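Local coordinates for protein metallo-beta-lactamase (Serratia marcescens, PDB 5AXO) that hydrolyses the beta-lactam ring of antibiotics as a zinc-dependent, subclass B3 metallo-beta-lactamase, at residues K66-T71 / T88-L93. Sequence-based numbering, arbitrary orientation.
Sequences KYILST and TGATVL. With NA (sodium ion), chain K.
Lys66, Ile68 and Ser70 exchange backbone hydrogen bonds with Thr91 and Leu93, the pattern of two parallel strands in register. Ile68 bonds through both of its backbone polar atoms: its N donates to Thr91 O (2.9 Å) and its O accepts from Leu93 N. Acceptor geometry changes along the pair. Thr91 N sits above the carbonyl plane of Lys66, 37° out of it, whereas Ser70 N approaches Leu93 O almost in line with the carbonyl bond (C=O...N 177°). Weaker CA-H...O contacts supplement the two bonds of Ile68, Tyr67 CA reaching Thr91 O at 3.3 Å and Val92 CA reaching Ile68 O.

Apolar contacts lie on both faces. On one, the Tyr67 ring runs alongside Thr91, while its CD1 meets Leu93 CD1 obliquely at 3.8 Å; that same methyl also touches Leu69 CD2 (3.9 Å). Val135 of the second sheet packs on Tyr67 and Leu93, making this the face turned into the sandwich. On the other, Ile68 CG1, anti to its carbonyl carbon (chi1 -59°), reaches Ala90 CB, and helix 81-88 covers Ile68 and Val92 through Met84, Ile81 and Gln85.

Where that helix ends, Thr88 OG1 accepts from Ala90 N (3.0 Å), an ST turn around Gly89, whose phi is positive; OG1 is also hydrogen-bonded to Met84 O.

Farther along the chain, Ser70 O and Thr71 O bind a sodium ion with Gly153 O and a water that donates to Ser70 OG (2.8 Å). The parallel pair, its helical connection and the zinc ligands His72, His74, Asp76 and His77 just beyond Thr71 are characteristic of the metallo-beta-lactamase αβ/βα fold.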
ATOM      1  N   LYS A  66      -1.436  15.183  -6.485  1.00  5.21           N
ATOM      2  CA  LYS A  66      -0.080  15.590  -6.873  1.00  4.68           C
ATOM      3  C   LYS A  66       0.952  14.484  -6.842  1.00  4.69           C
ATOM      4  O   LYS A  66       1.933  14.532  -7.603  1.00  5.54           O
ATOM      5  CB  LYS A  66       0.393  16.802  -6.059  1.00  5.67           C
ATOM      6  CG  LYS A  66      -0.596  17.947  -6.107  1.00  5.64           C
ATOM      7  CD  LYS A  66      -1.002  18.396  -7.480  1.00  6.08           C
ATOM      8  CE  LYS A  66      -1.919  19.605  -7.404  1.00  6.42           C
ATOM      9  NZ  LYS A  66      -2.380  19.994  -8.760  1.00  7.83           N
ATOM     10  N   TYR A  67       0.743  13.513  -5.948  1.00  5.39           N
ATOM     11  CA  TYR A  67       1.649  12.369  -5.830  1.00  6.05           C
ATOM     12  C   TYR A  67       0.798  11.109  -5.782  1.00  5.51           C
ATOM     13  O   TYR A  67      -0.264  11.091  -5.161  1.00  5.53           O
ATOM     14  CB  TYR A  67       2.538  12.439  -4.593  1.00  6.99           C
ATOM     15  CG  TYR A  67       3.601  13.505  -4.612  1.00  7.47           C
ATOM     16  CD1 TYR A  67       4.668  13.405  -5.471  1.00  8.48           C
ATOM     17  CD2 TYR A  67       3.531  14.597  -3.788  1.00  8.59           C
ATOM     18  CE1 TYR A  67       5.672  14.350  -5.478  1.00  9.52           C
ATOM     19  CE2 TYR A  67       4.482  15.597  -3.859  1.00 10.30           C
ATOM     20  CZ  TYR A  67       5.564  15.424  -4.666  1.00 10.61           C
ATOM     21  OH  TYR A  67       6.599  16.365  -4.694  1.00 12.40           O
ATOM     22  N   ILE A  68       1.330  10.046  -6.376  1.00  5.29           N
ATOM     23  CA  ILE A  68       0.835   8.673  -6.191  1.00  5.77           C
ATOM     24  C   ILE A  68       1.972   7.906  -5.589  1.00  4.67           C
ATOM     25  O   ILE A  68       3.022   7.760  -6.215  1.00  6.13           O
ATOM     26  CB  ILE A  68       0.399   8.022  -7.487  1.00  5.92           C
ATOM     27  CG1 ILE A  68      -0.714   8.868  -8.135  1.00  5.70           C
ATOM     28  CG2 ILE A  68      -0.064   6.580  -7.263  1.00  6.56           C
ATOM     29  CD1 ILE A  68      -0.984   8.537  -9.569  1.00  5.58           C
ATOM     30  N   LEU A  69       1.734   7.319  -4.438  1.00  4.18           N
ATOM     31  CA  LEU A  69       2.729   6.557  -3.695  1.00  4.60           C
ATOM     32  C   LEU A  69       2.463   5.069  -3.920  1.00  4.69           C
ATOM     33  O   LEU A  69       1.311   4.623  -3.808  1.00  5.81           O
ATOM     34  CB  LEU A  69       2.646   6.874  -2.200  1.00  5.72           C
ATOM     35  CG  LEU A  69       2.659   8.350  -1.827  1.00  6.66           C
ATOM     36  CD1 LEU A  69       2.642   8.470  -0.315  1.00  7.42           C
ATOM     37  CD2 LEU A  69       3.800   9.127  -2.455  1.00  7.18           C
ATOM     38  N   SER A  70       3.482   4.298  -4.246  1.00  4.39           N
ATOM     39  CA  SER A  70       3.322   2.880  -4.510  1.00  4.44           C
ATOM     40  C   SER A  70       3.862   2.074  -3.335  1.00  4.77           C
ATOM     41  O   SER A  70       5.011   2.317  -2.914  1.00  5.34           O
ATOM     42  CB  SER A  70       4.134   2.508  -5.752  1.00  5.16           C
ATOM     43  OG  SER A  70       4.132   1.108  -5.989  1.00  5.32           O
ATOM     44  N   THR A  71       3.075   1.172  -2.789  1.00  4.44           N
ATOM     45  CA  THR A  71       3.600   0.165  -1.914  1.00  4.69           C
ATOM     46  C   THR A  71       4.535  -0.798  -2.621  1.00  4.80           C
ATOM     47  O   THR A  71       5.757  -0.844  -2.299  1.00  5.21           O
ATOM     48  CB  THR A  71       2.487  -0.623  -1.207  1.00  5.03           C
ATOM     49  OG1 THR A  71       1.627  -1.191  -2.168  1.00  5.16           O
ATOM     50  CG2 THR A  71       1.726   0.205  -0.191  1.00  5.73           C
ATOM     51  N   THR A  88      -4.362  12.311 -13.495  1.00  6.94           N
ATOM     52  CA  THR A  88      -4.065  13.310 -12.456  1.00  7.09           C
ATOM     53  C   THR A  88      -2.948  14.235 -12.846  1.00  7.13           C
ATOM     54  O   THR A  88      -2.894  15.364 -12.367  1.00  7.78           O
ATOM     55  CB  THR A  88      -3.705  12.624 -11.132  1.00  6.76           C
ATOM     56  OG1 THR A  88      -2.549  11.801 -11.323  1.00  6.98           O
ATOM     57  CG2 THR A  88      -4.870  11.797 -10.599  1.00  7.17           C
ATOM     58  N   GLY A  89      -1.990  13.745 -13.623  1.00  7.13           N
ATOM     59  CA  GLY A  89      -0.721  14.439 -13.817  1.00  6.93           C
ATOM     60  C   GLY A  89       0.290  14.237 -12.722  1.00  7.20           C
ATOM     61  O   GLY A  89       1.347  14.911 -12.710  1.00  8.14           O
ATOM     62  N   ALA A  90      -0.044  13.382 -11.736  1.00  7.09           N
ATOM     63  CA  ALA A  90       0.799  13.213 -10.558  1.00  7.52           C
ATOM     64  C   ALA A  90       2.167  12.585 -10.847  1.00  6.01           C
ATOM     65  O   ALA A  90       2.395  11.928 -11.857  1.00  7.03           O
ATOM     66  CB  ALA A  90       0.071  12.382  -9.505  1.00  6.71           C
ATOM     67  N   THR A  91       3.073  12.825  -9.923  1.00  5.78           N
ATOM     68  CA  THR A  91       4.343  12.112  -9.880  1.00  5.84           C
ATOM     69  C   THR A  91       4.207  10.853  -9.036  1.00  5.40           C
ATOM     70  O   THR A  91       3.546  10.863  -8.008  1.00  5.59           O
ATOM     71  CB  THR A  91       5.436  12.979  -9.313  1.00  6.31           C
ATOM     72  OG1 THR A  91       5.585  14.094 -10.175  1.00  7.88           O
ATOM     73  CG2 THR A  91       6.750  12.248  -9.217  1.00  6.42           C
ATOM     74  N   VAL A  92       4.734   9.747  -9.533  1.00  6.10           N
ATOM     75  CA  VAL A  92       4.697   8.450  -8.856  1.00  5.34           C
ATOM     76  C   VAL A  92       5.971   8.206  -8.071  1.00  5.24           C
ATOM     77  O   VAL A  92       7.049   8.309  -8.643  1.00  6.44           O
ATOM     78  CB  VAL A  92       4.473   7.312  -9.894  1.00  5.60           C
ATOM     79  CG1 VAL A  92       4.443   5.943  -9.203  1.00  6.56           C
ATOM     80  CG2 VAL A  92       3.190   7.551 -10.695  1.00  5.94           C
ATOM     81  N   LEU A  93       5.846   7.906  -6.781  1.00  5.18           N
ATOM     82  CA  LEU A  93       7.008   7.659  -5.933  1.00  5.46           C
ATOM     83  C   LEU A  93       7.047   6.244  -5.434  1.00  5.60           C
ATOM     84  O   LEU A  93       6.007   5.693  -5.041  1.00  6.12           O
ATOM     85  CB  LEU A  93       6.990   8.611  -4.757  1.00  5.86           C
ATOM     86  CG  LEU A  93       6.958  10.087  -5.104  1.00  7.21           C
ATOM     87  CD1 LEU A  93       6.938  10.901  -3.832  1.00  7.73           C
ATOM     88  CD2 LEU A  93       8.174  10.482  -5.920  1.00  7.74           C
TER
HETATM   89 NA    NA K 310       7.519   1.240  -3.524  1.00 11.49          NA
HETATM   90  O   HOH W   1       6.669  -0.094  -5.811  1.00  5.96           O